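Local coordinates for protein MdbA (Actinomyces oris, PDB 4Z7X) that is a thiol-disulfide oxidoreductase of the thioredoxin family that probably introduces disulfide bonds into exported proteins, including those of pilus assembly, at residues A[72-75]-A[76-80]; A[102-105]-A[106-110]; A[130-133]-A[134-138]; A[141-144]-A[145-148]; A[181-184]-A[185-188]. All coordinates share one frame; numbering follows the deposited sequence.

How the contacts relate
The five contacts are all local, three within helices, contact 2 at the start of one, and contact 4 in the loop joining helix 123-140 to helix 148-157. Contacts 3 and 4 have centres 9 Å apart and meet where Ala137 CB lies 3.7 Å from Met146 SE. Contact 2 touches both, through Trp104, and reaches contact 5 through Met109 and Val181. Contact 1 joins this group through contact 3, Glu74 CG lying 3.9 Å from Phe131 CB. Phe131 of contact 3 packs on Cys70 of the thioredoxin-type CxxC pair (Cys67, Cys70), probably the redox site. The bound sulfonic acid lies about 13 Å from the side chain of Met109 and about 14 Å from that of Glu74.

Contact 1. Residues A[72-75]-A[76-80]; sequences QFEG and LHTQE
His77 lies over one face of the Phe73 ring, its CD2 3.4 Å above the plane and over the ring centre, while Leu76 CG sits over a face of the imidazole and the carboxylate of Glu80 lies at its edge. The two rings are neither stacked nor perpendicular: their planes meet at 47°. Phe73 holds CG trans to its backbone N (chi1 -174°), which directs the ring along the helix toward the residue one turn on, and Leu211 packs against both rings. Along helix 68-86 the backbone bond from His77 N to Phe73 O (3.0 Å) ties the same pair. One residue further along, Thr78 N bonds to Glu74 O at 2.9 Å. The imidazole also makes a polar contact: His77 ND1 donates to Glu80 OE1 at 2.8 Å, with the oxygen 13° out of the imidazole plane and receiving on its anti lone pair. Glu80 is itself held by Leu217 N and Thr218 OG1 of the C-terminal segment. The hydrogen bond should fix the rotation of the imidazole and, by placing a carboxylate beside ND1, would be expected to favour a proton on that nitrogen.

Contact 2. Residues A[102-105]-A[106-110]; sequences QEWT and SVVMN
Trp104 has CG trans to its backbone N, which swings the indole along the axis of helix 103-118, and Val108 has CG1 anti to N (chi1 -179°), which leaves CG2 beside N and facing the indole one turn back. The result is an i to i+4 CH-pi contact in the first turns of a helix of this thioredoxin-family protein. CG2 stands 3.6 Å from the centroid of the five-membered ring of Trp104, 25° off the normal. Over the whole indole it is displaced toward the rim, with Trp104 CE2 its nearest atom. Val107 crosses the indole at about a right angle and brings CG1 to 4.0 Å from Trp104 CZ3. The backbone supports the pairing: Val108 N to Trp104 O is almost linear, while Glu103 O takes a bond from Val107 N and a weak one from Ser106 N. On another side of the helix Thr105 and Met109, a selenomethionine, run side by side in the same direction, CG2 and SE 3.9 Å apart. Thr105 OG1 is hydrogen-bonded to Asp64 and Ser66 in the loop ahead of the CxxC helix, whereas Ser106 OG is hydrogen-bonded to Lys98, which in the conformer described also forms a salt bridge with Glu103. Ile133 and Leu151 also pack on Trp104. Ser106 O takes two bonds from Asn110, from opposite faces of its carbonyl plane: the backbone N and the side-chain ND2 each lie 2.9 Å from it, ND2 standing 45° out of that plane.

Contact 3. Residues A[130-133]-A[134-138]; sequences AFEI and FSQAI
Phe131, Glu132 and Ile133 accept in turn from Ser135, Gln136 and Ala137, a regular alpha-helical i to i+4 ladder in which Ser135 N to Phe131 O measures 2.9 Å with an N-H...O angle of 167°. Side chains add little to each other across this turn, and most of what they touch is backbone oxygen. Gln136, with CG beside its backbone N (chi1 -74°), folds back along the helix and lays CG 3.3 Å from Glu132 O. In the conformer described, the aliphatic parts of Glu132 and Gln136 run near one another, CG to CG 4.4 Å, while the Glu132 carboxylate is engaged by a salt bridge from OE1 to Lys157. Phe134 CB rests 3.5 Å from Phe131 O, and Ala137 CB lies 3.6 Å from Ile133 O. The aromatic rings of Phe131 and Phe134 leave the turn for separate surroundings. Phe131 meets His127 edge-to-face and Tyr65 with planes at about 45°, and it also packs on Cys70 of the CxxC pair, probably the redox site. Ile133, Phe134 and Ala137 all pack on Met146 of the following loop. Helix 123-140 therefore lies among four elements: Phe131 and Ser135 face Ala71 of helix 68-86, Ala130 meets Val108 of helix 103-118, Ile133 reaches Leu151 and Ala154 of helix 148-157, and the connecting loop covers the Phe134 flank.

Contact 4. Residues A[141-144]-A[145-148]; sequences KNQS and NMTV
Asn145 meets Ser144 first through water: one solvent molecule donates both to Ser144 OG, at 2.7 Å, and to Asn145 OD1, at 2.9 Å, linking the two side chains on the exposed side of the loop. A second water accepts from Asn145 N and donates to Asn142 O, so that this amide is tied back to the residue three before it. Asn142 organises the first half: its OD1 receives Ser144 N in an Asx turn and also Ser144 OG, the latter at 2.7 Å, in the carbonyl plane and on a lone pair. Ser144 holds OG between its N and carbonyl carbon (chi1 66°), which turns the hydroxyl back toward that amide oxygen. Met146, a selenomethionine, follows. Its N donates to Gln143 O at 3.0 Å, the donor lying 49° out of the carbonyl plane, and its CB comes within 3.4 Å of the same oxygen. The side chains of Met146 and Gln143 pass at an angle, SE lying 4.0 Å from OE1, before Met146 turns in against helix 123-140. Thr147 then places CG2 3.6 Å from Ser144 O, while its OG1 is joined to that oxygen through a third water and caps Gly150 N. Val148 begins the next helix and packs on helix 168-174. A type I beta turn over Gln143 to Met146, an inverse gamma turn centred on Met146 and a threonine N-cap together are characteristic of a helix-loop-helix connection in which turns lead into the cap of the second helix.

Contact 5. Residues A[181-184]-A[185-188]; sequences VKLG and DEAF
Asp185, Gly184 and Leu183 occupy successive positions on one turn of helix 178-190, and the first two have the most surface buried here. Asp185 packs against the preceding turn chiefly through CB, 3.6 Å from Lys182 O, and its backbone N donates to Val181 O at 3.2 Å. Its CG lies beside its own N (chi1 -80°), which carries the carboxylate back along the helix toward Val181, although its strongest polar partner is in the loop after strand 91-96: OD1 accepts from Lys98 N. Gly184 gives only backbone to the contact. Its O accepts from Phe188 N, and Phe188 CB comes within 3.4 Å of that same oxygen before the ring departs toward Leu193. Leu183, with CG trans to its N (chi1 -177°), sends CD1 obliquely across the extended side chain of Glu186 to lie 3.7 Å from OE1, an apolar branch beside a carboxylate oxygen. Leu183 O also takes a bond from Ala187 N, at 2.8 Å, and Lys182 O one from Glu186 N. All four backbone bonds join residues four apart, with N-H...O angles of 155° or more. The side chain of Val181 packs on helix 103-118, where it meets Ser106 and Met109. The arrangement is typical of a regular alpha helix packed on one flank of a thioredoxin-family protein, tied by Asp185 to the loop that follows strand 91-96.

Contact 1. Residues A[72-75]-A[76-80]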
loop_
_atom_site.group_PDB
_atom_site.type_symbol
_atom_site.label_atom_id
_atom_site.label_comp_id
_atom_site.label_asym_id
_atom_site.label_seq_id
_atom_site.Cartn_x
_atom_site.Cartn_y
_atom_site.Cartn_z
ATOM N N GLN A 72 -8.887 -3.814 -8.246
ATOM C CA GLN A 72 -9.498 -3.005 -9.310
ATOM C C GLN A 72 -9.112 -1.541 -9.096
ATOM O O GLN A 72 -8.811 -0.812 -10.055
ATOM C CB GLN A 72 -11.039 -3.122 -9.283
ATOM C CG GLN A 72 -11.597 -4.479 -9.693
ATOM C CD GLN A 72 -13.120 -4.547 -9.602
ATOM O OE1 GLN A 72 -13.676 -5.204 -8.717
ATOM N NE2 GLN A 72 -13.798 -3.855 -10.505
ATOM N N PHE A 73 -9.141 -1.103 -7.824
ATOM C CA PHE A 73 -8.820 0.268 -7.485
ATOM C C PHE A 73 -7.413 0.598 -7.880
ATOM O O PHE A 73 -7.167 1.639 -8.494
ATOM C CB PHE A 73 -9.041 0.505 -5.977
ATOM C CG PHE A 73 -8.869 1.943 -5.535
ATOM C CD1 PHE A 73 -7.597 2.449 -5.276
ATOM C CD2 PHE A 73 -9.983 2.787 -5.357
ATOM C CE1 PHE A 73 -7.426 3.767 -4.884
ATOM C CE2 PHE A 73 -9.819 4.088 -4.945
ATOM C CZ PHE A 73 -8.540 4.588 -4.712
ATOM N N GLU A 74 -6.489 -0.274 -7.532
ATOM C CA GLU A 74 -5.097 -0.083 -7.871
ATOM C C GLU A 74 -4.918 -0.016 -9.394
ATOM O O GLU A 74 -4.210 0.872 -9.907
ATOM C CB GLU A 74 -4.249 -1.198 -7.256
ATOM C CG GLU A 74 -2.801 -1.222 -7.762
ATOM C CD GLU A 74 -1.934 -0.040 -7.323
ATOM O OE1 GLU A 74 -0.815 0.102 -7.896
ATOM O OE2 GLU A 74 -2.367 0.714 -6.416
ATOM N N GLY A 75 -5.555 -0.941 -10.114
ATOM C CA GLY A 75 -5.434 -0.908 -11.559
ATOM C C GLY A 75 -5.946 0.410 -12.182
ATOM O O GLY A 75 -5.319 0.980 -13.062
ATOM N N LEU A 76 -7.075 0.905 -11.705
ATOM C CA LEU A 76 -7.666 2.097 -12.254
ATOM C C LEU A 76 -6.855 3.353 -11.944
ATOM O O LEU A 76 -6.773 4.251 -12.760
ATOM C CB LEU A 76 -9.094 2.259 -11.716
ATOM C CG LEU A 76 -9.940 3.423 -12.214
ATOM C CD1 LEU A 76 -10.073 3.338 -13.732
ATOM C CD2 LEU A 76 -11.311 3.464 -11.531
ATOM N N HIS A 77 -6.355 3.434 -10.723
ATOM C CA HIS A 77 -5.798 4.687 -10.203
ATOM C C HIS A 77 -4.286 4.758 -10.129
ATOM O O HIS A 77 -3.757 5.818 -9.808
ATOM C CB HIS A 77 -6.373 5.012 -8.836
ATOM C CG HIS A 77 -7.851 5.231 -8.847
ATOM N ND1 HIS A 77 -8.439 6.320 -9.461
ATOM C CD2 HIS A 77 -8.870 4.486 -8.363
ATOM C CE1 HIS A 77 -9.748 6.247 -9.343
ATOM N NE2 HIS A 77 -10.042 5.141 -8.686
ATOM N N THR A 78 -3.581 3.660 -10.420
ATOM C CA THR A 78 -2.115 3.694 -10.247
ATOM C C THR A 78 -1.441 4.801 -11.046
ATOM O O THR A 78 -0.544 5.466 -10.546
ATOM C CB THR A 78 -1.428 2.328 -10.476
ATOM O OG1 THR A 78 -0.013 2.459 -10.270
ATOM C CG2 THR A 78 -1.706 1.757 -11.886
ATOM N N GLN A 79 -1.859 4.993 -12.285
ATOM C CA GLN A 79 -1.207 5.991 -13.126
ATOM C C GLN A 79 -1.377 7.382 -12.522
ATOM O O GLN A 79 -0.396 8.143 -12.398
ATOM C CB GLN A 79 -1.781 5.937 -14.528
ATOM C CG GLN A 79 -1.035 6.827 -15.469
ATOM C CD GLN A 79 0.362 6.314 -15.796
ATOM O OE1 GLN A 79 0.712 5.103 -15.663
ATOM N NE2 GLN A 79 1.199 7.241 -16.205
ATOM N N GLU A 80 -2.589 7.722 -12.108
ATOM C CA GLU A 80 -2.813 9.090 -11.578
ATOM C C GLU A 80 -2.240 9.272 -10.165
ATOM O O GLU A 80 -1.830 10.351 -9.807
ATOM C CB GLU A 80 -4.288 9.510 -11.622
ATOM C CG GLU A 80 -5.228 8.806 -10.663
ATOM C CD GLU A 80 -6.578 9.489 -10.595
ATOM O OE1 GLU A 80 -7.571 8.812 -10.237
ATOM O OE2 GLU A 80 -6.664 10.715 -10.898
HETATM O O HOH W 1 -3.968 3.469 -13.869
#

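Contact 2. Residues A[102-105]-A[106-110]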
loop_
_atom_site.group_PDB
_atom_site.type_symbol
_atom_site.label_atom_id
_atom_site.label_comp_id
_atom_site.label_asym_id
_atom_site.label_seq_id
_atom_site.Cartn_x
_atom_site.Cartn_y
_atom_site.Cartn_z
ATOM N N GLN A 102 -7.075 -14.022 4.302
ATOM C CA GLN A 102 -6.418 -14.884 3.319
ATOM C C GLN A 102 -4.918 -14.917 3.536
ATOM O O GLN A 102 -4.285 -13.859 3.652
ATOM C CB GLN A 102 -6.690 -14.382 1.896
ATOM C CG GLN A 102 -8.150 -14.572 1.480
ATOM C CD GLN A 102 -8.473 -16.035 1.186
ATOM O OE1 GLN A 102 -7.573 -16.869 0.957
ATOM N NE2 GLN A 102 -9.742 -16.340 1.102
ATOM N N GLU A 103 -4.337 -16.118 3.540
ATOM C CA GLU A 103 -2.903 -16.212 3.765
ATOM C C GLU A 103 -2.080 -15.537 2.661
ATOM O O GLU A 103 -0.994 -15.054 2.935
ATOM C CB GLU A 103 -2.434 -17.644 4.015
ATOM C CG GLU A 103 -2.967 -18.211 5.314
ATOM C CD GLU A 103 -2.629 -17.351 6.521
ATOM O OE1 GLU A 103 -3.579 -16.879 7.159
ATOM O OE2 GLU A 103 -1.416 -17.150 6.822
ATOM N N TRP A 104 -2.611 -15.445 1.431
ATOM C CA TRP A 104 -1.943 -14.663 0.369
ATOM C C TRP A 104 -1.527 -13.268 0.869
ATOM O O TRP A 104 -0.445 -12.808 0.557
ATOM C CB TRP A 104 -2.837 -14.522 -0.861
ATOM C CG TRP A 104 -2.266 -13.677 -1.943
ATOM C CD1 TRP A 104 -2.807 -12.534 -2.454
ATOM C CD2 TRP A 104 -1.055 -13.910 -2.681
ATOM N NE1 TRP A 104 -2.035 -12.042 -3.464
ATOM C CE2 TRP A 104 -0.947 -12.861 -3.632
ATOM C CE3 TRP A 104 -0.055 -14.898 -2.644
ATOM C CZ2 TRP A 104 0.128 -12.760 -4.517
ATOM C CZ3 TRP A 104 1.022 -14.788 -3.544
ATOM C CH2 TRP A 104 1.095 -13.736 -4.458
ATOM N N THR A 105 -2.371 -12.617 1.671
ATOM C CA THR A 105 -2.027 -11.326 2.209
ATOM C C THR A 105 -0.755 -11.373 3.041
ATOM O O THR A 105 0.077 -10.460 2.916
ATOM C CB THR A 105 -3.212 -10.752 3.005
ATOM O OG1 THR A 105 -4.327 -10.662 2.111
ATOM C CG2 THR A 105 -2.886 -9.394 3.627
ATOM N N SER A 106 -0.590 -12.409 3.877
ATOM C CA SER A 106 0.643 -12.534 4.639
ATOM C C SER A 106 1.843 -12.800 3.724
ATOM O O SER A 106 2.936 -12.332 3.990
ATOM C CB SER A 106 0.559 -13.636 5.700
ATOM O OG SER A 106 -0.358 -13.270 6.737
ATOM N N VAL A 107 1.645 -13.605 2.688
ATOM C CA VAL A 107 2.734 -13.884 1.749
ATOM C C VAL A 107 3.210 -12.570 1.121
ATOM O O VAL A 107 4.420 -12.255 1.133
ATOM C CB VAL A 107 2.314 -14.899 0.696
ATOM C CG1 VAL A 107 3.415 -15.105 -0.332
ATOM C CG2 VAL A 107 1.965 -16.229 1.364
ATOM N N VAL A 108 2.265 -11.817 0.580
ATOM C CA VAL A 108 2.604 -10.539 -0.051
ATOM C C VAL A 108 3.209 -9.568 0.958
ATOM O O VAL A 108 4.227 -8.927 0.650
ATOM C CB VAL A 108 1.414 -9.859 -0.750
ATOM C CG1 VAL A 108 1.871 -8.560 -1.389
ATOM C CG2 VAL A 108 0.795 -10.760 -1.787
HETATM N N MSE A 109 2.614 -9.468 2.166
HETATM C CA MSE A 109 3.163 -8.532 3.153
HETATM C C MSE A 109 4.592 -8.891 3.571
HETATM O O MSE A 109 5.419 -8.021 3.817
HETATM C CB MSE A 109 2.220 -8.308 4.339
HETATM C CG MSE A 109 1.032 -7.493 3.868
HETATM SE SE MSE A 109 -0.208 -7.064 5.311
HETATM C CE MSE A 109 0.979 -5.937 6.352
ATOM N N ASN A 110 4.906 -10.172 3.679
ATOM C CA ASN A 110 6.267 -10.542 3.995
ATOM C C ASN A 110 7.249 -10.151 2.892
ATOM O O ASN A 110 8.331 -9.655 3.173
ATOM C CB ASN A 110 6.333 -12.038 4.321
ATOM C CG ASN A 110 5.996 -12.297 5.772
ATOM O OD1 ASN A 110 6.758 -11.888 6.626
ATOM N ND2 ASN A 110 4.876 -12.957 6.063
#

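Contact 3. Residues A[130-133]-A[134-138]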
loop_
_atom_site.group_PDB
_atom_site.type_symbol
_atom_site.label_atom_id
_atom_site.label_comp_id
_atom_site.label_asym_id
_atom_site.label_seq_id
_atom_site.Cartn_x
_atom_site.Cartn_y
_atom_site.Cartn_z
ATOM N N ALA A 130 2.186 -6.631 -7.231
ATOM C CA ALA A 130 1.566 -7.677 -6.418
ATOM C C ALA A 130 0.069 -7.656 -6.648
ATOM O O ALA A 130 -0.555 -8.698 -6.731
ATOM C CB ALA A 130 1.862 -7.451 -4.963
ATOM N N PHE A 131 -0.511 -6.468 -6.769
ATOM C CA PHE A 131 -1.927 -6.392 -7.110
ATOM C C PHE A 131 -2.197 -6.896 -8.525
ATOM O O PHE A 131 -3.237 -7.476 -8.777
ATOM C CB PHE A 131 -2.472 -4.981 -6.937
ATOM C CG PHE A 131 -3.097 -4.733 -5.589
ATOM C CD1 PHE A 131 -4.128 -5.534 -5.157
ATOM C CD2 PHE A 131 -2.616 -3.766 -4.709
ATOM C CE1 PHE A 131 -4.742 -5.320 -3.935
ATOM C CE2 PHE A 131 -3.246 -3.533 -3.503
ATOM C CZ PHE A 131 -4.304 -4.329 -3.107
ATOM N N GLU A 132 -1.272 -6.681 -9.443
ATOM C CA GLU A 132 -1.416 -7.144 -10.833
ATOM C C GLU A 132 -1.506 -8.665 -10.875
ATOM O O GLU A 132 -2.234 -9.246 -11.676
ATOM C CB GLU A 132 -0.222 -6.631 -11.671
ATOM C CG GLU A 132 -0.277 -6.951 -13.156
ATOM C CD GLU A 132 0.656 -6.055 -13.963
ATOM O OE1 GLU A 132 1.288 -5.141 -13.383
ATOM O OE2 GLU A 132 0.785 -6.274 -15.173
ATOM N N ILE A 133 -0.737 -9.321 -10.019
ATOM C CA ILE A 133 -0.825 -10.797 -9.941
ATOM C C ILE A 133 -2.285 -11.207 -9.634
ATOM O O ILE A 133 -2.861 -12.100 -10.274
ATOM C CB ILE A 133 0.114 -11.398 -8.853
ATOM C CG1 ILE A 133 1.561 -11.315 -9.282
ATOM C CG2 ILE A 133 -0.196 -12.854 -8.563
ATOM C CD1 ILE A 133 2.551 -11.715 -8.211
ATOM N N PHE A 134 -2.865 -10.557 -8.641
ATOM C CA PHE A 134 -4.198 -10.889 -8.201
ATOM C C PHE A 134 -5.199 -10.562 -9.300
ATOM O O PHE A 134 -6.072 -11.364 -9.597
ATOM C CB PHE A 134 -4.520 -10.137 -6.900
ATOM C CG PHE A 134 -5.732 -10.650 -6.180
ATOM C CD1 PHE A 134 -5.613 -11.632 -5.207
ATOM C CD2 PHE A 134 -6.982 -10.158 -6.462
ATOM C CE1 PHE A 134 -6.722 -12.112 -4.541
ATOM C CE2 PHE A 134 -8.104 -10.636 -5.797
ATOM C CZ PHE A 134 -7.973 -11.613 -4.832
ATOM N N SER A 135 -5.063 -9.387 -9.919
ATOM C CA SER A 135 -5.960 -9.039 -11.003
ATOM C C SER A 135 -5.900 -10.040 -12.151
ATOM O O SER A 135 -6.918 -10.429 -12.712
ATOM C CB SER A 135 -5.641 -7.647 -11.554
ATOM O OG SER A 135 -5.932 -6.665 -10.620
ATOM N N GLN A 136 -4.705 -10.456 -12.527
ATOM C CA GLN A 136 -4.604 -11.395 -13.622
ATOM C C GLN A 136 -5.265 -12.739 -13.207
ATOM O O GLN A 136 -5.962 -13.409 -14.020
ATOM C CB GLN A 136 -3.139 -11.564 -14.045
ATOM C CG GLN A 136 -2.606 -10.349 -14.813
ATOM C CD GLN A 136 -3.359 -10.101 -16.116
ATOM O OE1 GLN A 136 -3.476 -10.984 -16.965
ATOM N NE2 GLN A 136 -3.891 -8.900 -16.262
ATOM N N ALA A 137 -5.087 -13.157 -11.952
ATOM C CA ALA A 137 -5.714 -14.412 -11.504
ATOM C C ALA A 137 -7.245 -14.354 -11.526
ATOM O O ALA A 137 -7.886 -15.333 -11.862
ATOM C CB ALA A 137 -5.203 -14.849 -10.114
ATOM N N ILE A 138 -7.821 -13.216 -11.124
ATOM C CA ILE A 138 -9.266 -13.022 -11.137
ATOM C C ILE A 138 -9.814 -13.194 -12.554
ATOM O O ILE A 138 -10.869 -13.807 -12.757
ATOM C CB ILE A 138 -9.651 -11.584 -10.640
ATOM C CG1 ILE A 138 -9.441 -11.449 -9.154
ATOM C CG2 ILE A 138 -11.118 -11.261 -10.919
ATOM C CD1 ILE A 138 -9.331 -9.989 -8.745
#

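Contact 4. Residues A[141-144]-A[145-148]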
loop_
_atom_site.group_PDB
_atom_site.type_symbol
_atom_site.label_atom_id
_atom_site.label_comp_id
_atom_site.label_asym_id
_atom_site.label_seq_id
_atom_site.Cartn_x
_atom_site.Cartn_y
_atom_site.Cartn_z
ATOM N N LYS A 141 -8.475 -17.030 -13.957
ATOM C CA LYS A 141 -8.546 -18.190 -13.073
ATOM C C LYS A 141 -7.254 -19.008 -13.068
ATOM O O LYS A 141 -7.253 -20.172 -12.703
ATOM C CB LYS A 141 -9.785 -19.054 -13.328
ATOM C CG LYS A 141 -11.112 -18.307 -13.453
ATOM C CD LYS A 141 -11.348 -17.335 -12.329
ATOM C CE LYS A 141 -12.619 -16.615 -12.620
ATOM N NZ LYS A 141 -12.786 -15.366 -11.828
ATOM N N ASN A 142 -6.166 -18.417 -13.537
ATOM C CA ASN A 142 -4.864 -19.034 -13.474
ATOM C C ASN A 142 -4.202 -18.435 -12.228
ATOM O O ASN A 142 -3.727 -17.311 -12.234
ATOM C CB ASN A 142 -4.075 -18.692 -14.714
ATOM C CG ASN A 142 -2.599 -19.082 -14.605
ATOM O OD1 ASN A 142 -2.151 -19.779 -13.631
ATOM N ND2 ASN A 142 -1.818 -18.615 -15.581
ATOM N N GLN A 143 -4.228 -19.206 -11.142
ATOM C CA GLN A 143 -3.668 -18.765 -9.868
ATOM C C GLN A 143 -2.231 -19.195 -9.658
ATOM O O GLN A 143 -1.697 -19.015 -8.550
ATOM C CB GLN A 143 -4.535 -19.289 -8.705
ATOM C CG GLN A 143 -5.952 -18.735 -8.704
ATOM C CD GLN A 143 -6.745 -19.081 -7.445
ATOM O OE1 GLN A 143 -6.268 -18.910 -6.345
ATOM N NE2 GLN A 143 -7.971 -19.543 -7.617
ATOM N N SER A 144 -1.565 -19.672 -10.719
ATOM C CA SER A 144 -0.252 -20.313 -10.564
ATOM C C SER A 144 0.869 -19.385 -10.073
ATOM O O SER A 144 1.907 -19.865 -9.606
ATOM C CB SER A 144 0.186 -21.028 -11.870
ATOM O OG SER A 144 0.426 -20.125 -12.939
ATOM N N ASN A 145 0.699 -18.081 -10.280
ATOM C CA ASN A 145 1.676 -17.075 -9.850
ATOM C C ASN A 145 1.404 -16.526 -8.465
ATOM O O ASN A 145 2.159 -15.644 -7.985
ATOM C CB ASN A 145 1.678 -15.893 -10.819
ATOM C CG ASN A 145 2.060 -16.295 -12.196
ATOM O OD1 ASN A 145 3.078 -16.971 -12.398
ATOM N ND2 ASN A 145 1.238 -15.922 -13.165
HETATM N N MSE A 146 0.350 -17.014 -7.813
HETATM C CA MSE A 146 0.038 -16.568 -6.426
HETATM C C MSE A 146 0.875 -17.348 -5.429
HETATM O O MSE A 146 0.359 -18.127 -4.595
HETATM C CB MSE A 146 -1.455 -16.646 -6.170
HETATM C CG MSE A 146 -2.147 -15.654 -7.089
HETATM SE SE MSE A 146 -4.054 -15.600 -6.677
HETATM C CE MSE A 146 -3.973 -14.648 -4.969
ATOM N N THR A 147 2.196 -17.189 -5.581
ATOM C CA THR A 147 3.177 -17.927 -4.822
ATOM C C THR A 147 4.358 -17.019 -4.536
ATOM O O THR A 147 4.468 -15.935 -5.134
ATOM C CB THR A 147 3.715 -19.090 -5.673
ATOM O OG1 THR A 147 4.337 -18.578 -6.849
ATOM C CG2 THR A 147 2.604 -20.060 -6.072
ATOM N N VAL A 148 5.272 -17.478 -3.676
ATOM C CA VAL A 148 6.544 -16.787 -3.492
ATOM C C VAL A 148 7.286 -16.616 -4.840
ATOM O O VAL A 148 7.804 -15.546 -5.150
ATOM C CB VAL A 148 7.455 -17.506 -2.463
ATOM C CG1 VAL A 148 8.820 -16.855 -2.409
ATOM C CG2 VAL A 148 6.785 -17.451 -1.120
HETATM O O HOH W 2 -1.577 -16.276 -10.880
HETATM O O HOH W 3 4.532 -19.900 -9.202
HETATM O O HOH W 4 3.058 -19.724 -13.443
#

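Contact 5. Residues A[181-184]-A[185-188]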
loop_
_atom_site.group_PDB
_atom_site.type_symbol
_atom_site.label_atom_id
_atom_site.label_comp_id
_atom_site.label_asym_id
_atom_site.label_seq_id
_atom_site.Cartn_x
_atom_site.Cartn_y
_atom_site.Cartn_z
ATOM N N VAL A 181 1.650 -7.457 9.938
ATOM C CA VAL A 181 0.312 -7.913 9.542
ATOM C C VAL A 181 -0.668 -7.713 10.715
ATOM O O VAL A 181 -1.743 -7.132 10.563
ATOM C CB VAL A 181 0.352 -9.384 9.099
ATOM C CG1 VAL A 181 -1.024 -9.912 8.786
ATOM C CG2 VAL A 181 1.300 -9.569 7.921
ATOM N N LYS A 182 -0.254 -8.148 11.912
ATOM C CA LYS A 182 -1.093 -7.995 13.081
ATOM C C LYS A 182 -1.395 -6.492 13.362
ATOM O O LYS A 182 -2.528 -6.121 13.698
ATOM C CB LYS A 182 -0.442 -8.703 14.290
ATOM C CG LYS A 182 -0.529 -10.227 14.181
ATOM C CD LYS A 182 -0.011 -11.040 15.387
ATOM C CE LYS A 182 1.415 -11.589 15.227
ATOM N NZ LYS A 182 1.521 -12.947 14.592
ATOM N N LEU A 183 -0.402 -5.640 13.213
ATOM C CA LEU A 183 -0.579 -4.219 13.508
ATOM C C LEU A 183 -1.550 -3.582 12.514
ATOM O O LEU A 183 -2.367 -2.725 12.890
ATOM C CB LEU A 183 0.768 -3.491 13.472
ATOM C CG LEU A 183 0.760 -2.023 13.838
ATOM C CD1 LEU A 183 0.319 -1.783 15.282
ATOM C CD2 LEU A 183 2.168 -1.458 13.665
ATOM N N GLY A 184 -1.454 -3.971 11.253
ATOM C CA GLY A 184 -2.361 -3.356 10.260
ATOM C C GLY A 184 -3.805 -3.709 10.574
ATOM O O GLY A 184 -4.703 -2.905 10.440
ATOM N N ASP A 185 -4.030 -4.951 10.962
ATOM C CA ASP A 185 -5.374 -5.376 11.371
ATOM C C ASP A 185 -5.797 -4.625 12.643
ATOM O O ASP A 185 -6.929 -4.197 12.751
ATOM C CB ASP A 185 -5.385 -6.857 11.658
ATOM C CG ASP A 185 -5.464 -7.675 10.448
ATOM O OD1 ASP A 185 -6.040 -7.203 9.429
ATOM O OD2 ASP A 185 -4.998 -8.842 10.530
ATOM N N GLU A 186 -4.881 -4.451 13.590
ATOM C CA GLU A 186 -5.187 -3.731 14.827
ATOM C C GLU A 186 -5.610 -2.295 14.539
ATOM O O GLU A 186 -6.553 -1.771 15.141
ATOM C CB GLU A 186 -3.979 -3.761 15.775
ATOM C CG GLU A 186 -4.241 -3.106 17.120
ATOM C CD GLU A 186 -3.044 -3.028 18.038
ATOM O OE1 GLU A 186 -1.924 -3.451 17.659
ATOM O OE2 GLU A 186 -3.234 -2.491 19.154
ATOM N N ALA A 187 -4.890 -1.651 13.642
ATOM C CA ALA A 187 -5.157 -0.267 13.290
ATOM C C ALA A 187 -6.498 -0.116 12.543
ATOM O O ALA A 187 -7.262 0.828 12.762
ATOM C CB ALA A 187 -4.008 0.310 12.492
ATOM N N PHE A 188 -6.776 -1.055 11.645
ATOM C CA PHE A 188 -7.999 -1.036 10.883
ATOM C C PHE A 188 -9.183 -1.188 11.843
ATOM O O PHE A 188 -10.148 -0.420 11.777
ATOM C CB PHE A 188 -7.985 -2.173 9.855
ATOM C CG PHE A 188 -9.155 -2.189 8.935
ATOM C CD1 PHE A 188 -9.119 -1.482 7.744
ATOM C CD2 PHE A 188 -10.310 -2.885 9.267
ATOM C CE1 PHE A 188 -10.195 -1.462 6.887
ATOM C CE2 PHE A 188 -11.398 -2.908 8.402
ATOM C CZ PHE A 188 -11.343 -2.189 7.219
#